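Local coordinates for uncharacterized protein AbaSI (Acinetobacter baumannii, PDB 4PAR), which is a restriction endonuclease that recognises 5-hydroxymethylcytosine in DNA and probably cuts the strands with a separate Vsr-like nuclease domain, at residues P240-K248 against K299-V307. The protein carries 3 engineered substitutions. Numbering follows the deposited sequence.
Sequences PDGLTITEK and KDGAVWKRV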
ATOM      1  N   PRO F 240       8.964   7.276 -29.900  1.00 92.01           N
ATOM      2  CA  PRO F 240       7.622   7.819 -29.681  1.00 84.06           C
ATOM      3  C   PRO F 240       6.613   7.438 -30.763  1.00 90.76           C
ATOM      4  O   PRO F 240       5.429   7.302 -30.463  1.00119.23           O
ATOM      5  CB  PRO F 240       7.867   9.324 -29.675  1.00 81.77           C
ATOM      6  CG  PRO F 240       9.231   9.452 -29.092  1.00 79.15           C
ATOM      7  CD  PRO F 240      10.008   8.280 -29.625  1.00 86.66           C
ATOM      8  N   ASP F 241       7.071   7.268 -31.997  1.00 75.54           N
ATOM      9  CA  ASP F 241       6.182   6.891 -33.089  1.00 74.78           C
ATOM     10  C   ASP F 241       6.033   5.371 -33.191  1.00 80.08           C
ATOM     11  O   ASP F 241       5.261   4.859 -34.006  1.00 74.33           O
ATOM     12  CB  ASP F 241       6.688   7.471 -34.413  1.00 96.72           C
ATOM     13  CG  ASP F 241       8.188   7.289 -34.602  1.00111.54           C
ATOM     14  OD1 ASP F 241       8.764   6.356 -34.002  1.00105.68           O
ATOM     15  OD2 ASP F 241       8.791   8.078 -35.361  1.00117.06           O
ATOM     16  N   GLY F 242       6.784   4.656 -32.358  1.00 80.73           N
ATOM     17  CA  GLY F 242       6.708   3.207 -32.301  1.00 75.90           C
ATOM     18  C   GLY F 242       7.386   2.521 -33.468  1.00 97.83           C
ATOM     19  O   GLY F 242       7.119   1.352 -33.748  1.00112.51           O
ATOM     20  N   LEU F 243       8.256   3.249 -34.160  1.00100.35           N
ATOM     21  CA  LEU F 243       8.977   2.693 -35.299  1.00101.36           C
ATOM     22  C   LEU F 243      10.165   1.821 -34.901  1.00 98.82           C
ATOM     23  O   LEU F 243      10.314   0.704 -35.393  1.00103.91           O
ATOM     24  CB  LEU F 243       9.464   3.816 -36.211  1.00107.73           C
ATOM     25  CG  LEU F 243       8.372   4.651 -36.873  1.00112.02           C
ATOM     26  CD1 LEU F 243       8.984   5.627 -37.869  1.00121.87           C
ATOM     27  CD2 LEU F 243       7.355   3.746 -37.549  1.00108.09           C
ATOM     28  N   THR F 244      11.005   2.331 -34.006  1.00 93.44           N
ATOM     29  CA  THR F 244      12.278   1.678 -33.717  1.00105.32           C
ATOM     30  C   THR F 244      12.446   1.330 -32.244  1.00102.00           C
ATOM     31  O   THR F 244      12.265   2.174 -31.367  1.00105.28           O
ATOM     32  CB  THR F 244      13.477   2.558 -34.159  1.00 98.12           C
ATOM     33  OG1 THR F 244      14.299   2.861 -33.025  1.00 95.10           O
ATOM     34  CG2 THR F 244      12.998   3.856 -34.800  1.00 93.01           C
ATOM     35  N   ILE F 245      12.804   0.078 -31.989  1.00102.68           N
ATOM     36  CA  ILE F 245      13.054  -0.413 -30.641  1.00 96.01           C
ATOM     37  C   ILE F 245      14.527  -0.759 -30.444  1.00102.57           C
ATOM     38  O   ILE F 245      15.092  -1.523 -31.220  1.00110.61           O
ATOM     39  CB  ILE F 245      12.210  -1.656 -30.344  1.00 89.96           C
ATOM     40  CG1 ILE F 245      10.723  -1.296 -30.348  1.00 97.48           C
ATOM     41  CG2 ILE F 245      12.630  -2.284 -29.022  1.00 91.32           C
ATOM     42  CD1 ILE F 245       9.806  -2.460 -30.023  1.00 94.97           C
ATOM     43  N   THR F 246      15.152  -0.203 -29.411  1.00100.71           N
ATOM     44  CA  THR F 246      16.550  -0.522 -29.127  1.00100.72           C
ATOM     45  C   THR F 246      16.674  -1.494 -27.958  1.00101.44           C
ATOM     46  O   THR F 246      16.088  -1.281 -26.886  1.00 99.87           O
ATOM     47  CB  THR F 246      17.383   0.739 -28.813  1.00102.90           C
ATOM     48  OG1 THR F 246      17.076   1.214 -27.495  1.00105.90           O
ATOM     49  CG2 THR F 246      17.108   1.837 -29.833  1.00106.13           C
ATOM     50  N   GLU F 247      17.437  -2.564 -28.184  1.00106.51           N
ATOM     51  CA  GLU F 247      17.725  -3.567 -27.161  1.00108.25           C
ATOM     52  C   GLU F 247      19.199  -3.561 -26.751  1.00116.05           C
ATOM     53  O   GLU F 247      20.101  -3.507 -27.599  1.00150.02           O
ATOM     54  CB  GLU F 247      17.329  -4.967 -27.641  1.00109.17           C
ATOM     55  CG  GLU F 247      17.519  -6.043 -26.571  1.00118.23           C
ATOM     56  CD  GLU F 247      17.043  -7.421 -27.004  1.00118.21           C
ATOM     57  OE1 GLU F 247      16.753  -7.610 -28.206  1.00111.56           O
ATOM     58  OE2 GLU F 247      16.957  -8.316 -26.134  1.00113.57           O
ATOM     59  N   LYS F 248      19.410  -3.625 -25.438  1.00110.82           N
ATOM     60  CA  LYS F 248      20.724  -3.605 -24.811  1.00114.91           C
ATOM     61  C   LYS F 248      20.645  -4.496 -23.575  1.00118.17           C
ATOM     62  O   LYS F 248      19.666  -5.216 -23.401  1.00116.57           O
ATOM     63  CB  LYS F 248      21.132  -2.172 -24.439  1.00115.67           C
ATOM     64  CG  LYS F 248      22.602  -2.002 -24.098  1.00126.60           C
ATOM     65  CD  LYS F 248      22.884  -0.697 -23.354  1.00134.64           C
ATOM     66  CE  LYS F 248      24.373  -0.581 -23.008  1.00141.68           C
ATOM     67  NZ  LYS F 248      24.843   0.810 -22.734  1.00142.09           N
ATOM     68  N   LYS F 299      26.243  -0.052 -26.471  1.00156.32           N
ATOM     69  CA  LYS F 299      25.319   1.025 -26.118  1.00161.17           C
ATOM     70  C   LYS F 299      23.940   0.677 -26.703  1.00163.35           C
ATOM     71  O   LYS F 299      23.372  -0.337 -26.335  1.00158.07           O
ATOM     72  CB  LYS F 299      25.857   2.358 -26.625  1.00159.15           C
ATOM     73  CG  LYS F 299      25.112   3.633 -26.195  1.00154.27           C
ATOM     74  CD  LYS F 299      25.707   4.776 -26.995  1.00150.11           C
ATOM     75  CE  LYS F 299      25.010   6.098 -26.825  1.00147.52           C
ATOM     76  NZ  LYS F 299      25.740   7.177 -27.550  1.00139.21           N
ATOM     77  N   ASP F 300      23.415   1.480 -27.632  1.00169.14           N
ATOM     78  CA  ASP F 300      22.107   1.215 -28.273  1.00164.28           C
ATOM     79  C   ASP F 300      22.024  -0.213 -28.827  1.00160.42           C
ATOM     80  O   ASP F 300      20.950  -0.824 -28.824  1.00152.70           O
ATOM     81  CB  ASP F 300      21.829   2.239 -29.390  1.00164.83           C
ATOM     82  CG  ASP F 300      21.595   3.643 -28.843  1.00157.60           C
ATOM     83  OD1 ASP F 300      22.050   3.907 -27.711  1.00157.43           O
ATOM     84  OD2 ASP F 300      20.962   4.480 -29.525  1.00149.15           O
ATOM     85  N   GLY F 301      23.159  -0.744 -29.282  1.00164.04           N
ATOM     86  CA  GLY F 301      23.264  -2.167 -29.567  1.00161.83           C
ATOM     87  C   GLY F 301      22.280  -2.642 -30.612  1.00150.15           C
ATOM     88  O   GLY F 301      22.298  -2.164 -31.744  1.00165.58           O
ATOM     89  N   ALA F 302      21.433  -3.594 -30.231  1.00119.75           N
ATOM     90  CA  ALA F 302      20.428  -4.127 -31.148  1.00114.18           C
ATOM     91  C   ALA F 302      19.375  -3.076 -31.501  1.00118.78           C
ATOM     92  O   ALA F 302      18.922  -2.326 -30.641  1.00126.92           O
ATOM     93  CB  ALA F 302      19.760  -5.354 -30.547  1.00112.53           C
ATOM     94  N   VAL F 303      18.984  -3.032 -32.769  1.00117.21           N
ATOM     95  CA  VAL F 303      17.969  -2.091 -33.223  1.00106.50           C
ATOM     96  C   VAL F 303      16.961  -2.804 -34.113  1.00104.52           C
ATOM     97  O   VAL F 303      17.328  -3.451 -35.089  1.00106.82           O
ATOM     98  CB  VAL F 303      18.596  -0.902 -33.980  1.00108.50           C
ATOM     99  CG1 VAL F 303      17.551  -0.190 -34.831  1.00106.04           C
ATOM    100  CG2 VAL F 303      19.236   0.068 -32.998  1.00109.58           C
ATOM    101  N   TRP F 304      15.689  -2.684 -33.759  1.00107.91           N
ATOM    102  CA  TRP F 304      14.612  -3.349 -34.473  1.00106.59           C
ATOM    103  C   TRP F 304      13.689  -2.305 -35.091  1.00101.41           C
ATOM    104  O   TRP F 304      13.078  -1.516 -34.378  1.00 99.74           O
ATOM    105  CB  TRP F 304      13.827  -4.270 -33.530  1.00 97.07           C
ATOM    106  CG  TRP F 304      14.698  -5.223 -32.751  1.00101.15           C
ATOM    107  CD1 TRP F 304      15.389  -4.953 -31.603  1.00100.72           C
ATOM    108  CD2 TRP F 304      14.968  -6.597 -33.067  1.00102.07           C
ATOM    109  NE1 TRP F 304      16.073  -6.071 -31.188  1.00103.49           N
ATOM    110  CE2 TRP F 304      15.832  -7.092 -32.068  1.00104.36           C
ATOM    111  CE3 TRP F 304      14.564  -7.453 -34.096  1.00102.78           C
ATOM    112  CZ2 TRP F 304      16.298  -8.407 -32.071  1.00113.84           C
ATOM    113  CZ3 TRP F 304      15.028  -8.757 -34.095  1.00108.15           C
ATOM    114  CH2 TRP F 304      15.888  -9.220 -33.091  1.00109.93           C
ATOM    115  N   LYS F 305      13.612  -2.294 -36.418  1.00106.08           N
ATOM    116  CA  LYS F 305      12.739  -1.372 -37.138  1.00101.80           C
ATOM    117  C   LYS F 305      11.408  -2.062 -37.419  1.00 93.39           C
ATOM    118  O   LYS F 305      11.381  -3.266 -37.664  1.00 94.49           O
ATOM    119  CB  LYS F 305      13.401  -0.907 -38.440  1.00112.50           C
ATOM    120  CG  LYS F 305      12.569   0.053 -39.285  1.00113.45           C
ATOM    121  CD  LYS F 305      13.262   0.364 -40.604  1.00126.61           C
ATOM    122  CE  LYS F 305      12.391   1.233 -41.498  1.00134.89           C
ATOM    123  NZ  LYS F 305      11.135   0.541 -41.900  1.00127.33           N
ATOM    124  N   ARG F 306      10.308  -1.313 -37.387  1.00 91.00           N
ATOM    125  CA  ARG F 306       8.993  -1.924 -37.571  1.00 99.21           C
ATOM    126  C   ARG F 306       8.584  -1.927 -39.040  1.00110.16           C
ATOM    127  O   ARG F 306       8.292  -0.880 -39.623  1.00103.18           O
ATOM    128  CB  ARG F 306       7.935  -1.192 -36.741  1.00 85.06           C
ATOM    129  CG  ARG F 306       6.548  -1.798 -36.853  1.00 83.37           C
ATOM    130  CD  ARG F 306       5.539  -1.025 -36.026  1.00107.56           C
ATOM    131  NE  ARG F 306       5.197   0.260 -36.629  1.00120.82           N
ATOM    132  CZ  ARG F 306       4.472   1.194 -36.022  1.00109.77           C
ATOM    133  NH1 ARG F 306       4.021   0.987 -34.792  1.00 95.05           N
ATOM    134  NH2 ARG F 306       4.202   2.336 -36.641  1.00103.49           N
ATOM    135  N   VAL F 307       8.576  -3.116 -39.634  1.00112.68           N
ATOM    136  CA  VAL F 307       8.206  -3.266 -41.033  1.00115.90           C
ATOM    137  C   VAL F 307       6.746  -3.649 -41.275  1.00119.12           C
ATOM    138  O   VAL F 307       6.264  -3.546 -42.405  1.00128.34           O
ATOM    139  CB  VAL F 307       9.095  -4.317 -41.720  1.00105.63           C
ATOM    140  CG1 VAL F 307      10.535  -3.829 -41.773  1.00102.15           C
ATOM    141  CG2 VAL F 307       8.997  -5.651 -40.992  1.00 97.26           C
TER
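Arg306, Trp304 and Glu247 bury more surface than any other residues where strand 244-247 pairs antiparallel with the start of strand 302-312. The ladder is regular in its middle: Ile245 and Trp304 form a hydrogen-bonded pair with both bonds nearly straight, Ile245 N to Trp304 O and Trp304 N to Ile245 O each 2.9 Å. Glu247 N continues it to Ala302 O, while the return bond from Ala302 N to Glu247 O is weak.

Ile245, Glu247, Ala302 and Trp304 share one face of the sheet. With CG anti to the backbone N (chi1 -176°) and an extended chain, Glu247 runs out beside the indole, its CB lying at the ring edge and 3.8 Å from the methyl CB of Ala302, a side chain so short that the Glu247 chain can pack directly against it. Its OE1 receives a weak bond from Trp304 NE1 at 3.4 Å, carboxylate and ring planes 39° apart. Arg269 is the stronger partner, forming a salt bridge with OE1, which probably helps keep this buried carboxylate ionised. Trp304 thus brings both a broad apolar ring and a donor to this face.

Just before strand 244-247, Gly242 turns the chain with a positive phi, and an Asx turn from Asp241 OD1 to Leu243 N steadies the bend; OD1 also bonds Ser239. Arg306 reaches up to this loop, bent at chi3 (73°), which sets one guanidinium face against Gly242 O, the oxygen 3.1 Å above the plane and displaced toward the rim, a contact and not a hydrogen bond. The side chains of Leu243 and Arg306 cross at about a right angle, Leu243 CD2 lying 3.6 Å from Arg306 NH2.

Strand 283-295 flanks 302-312 on its other side, making this an antiparallel part of the large mixed sheet of the SRA-like domain, the module that in SRA proteins reads modified cytosine.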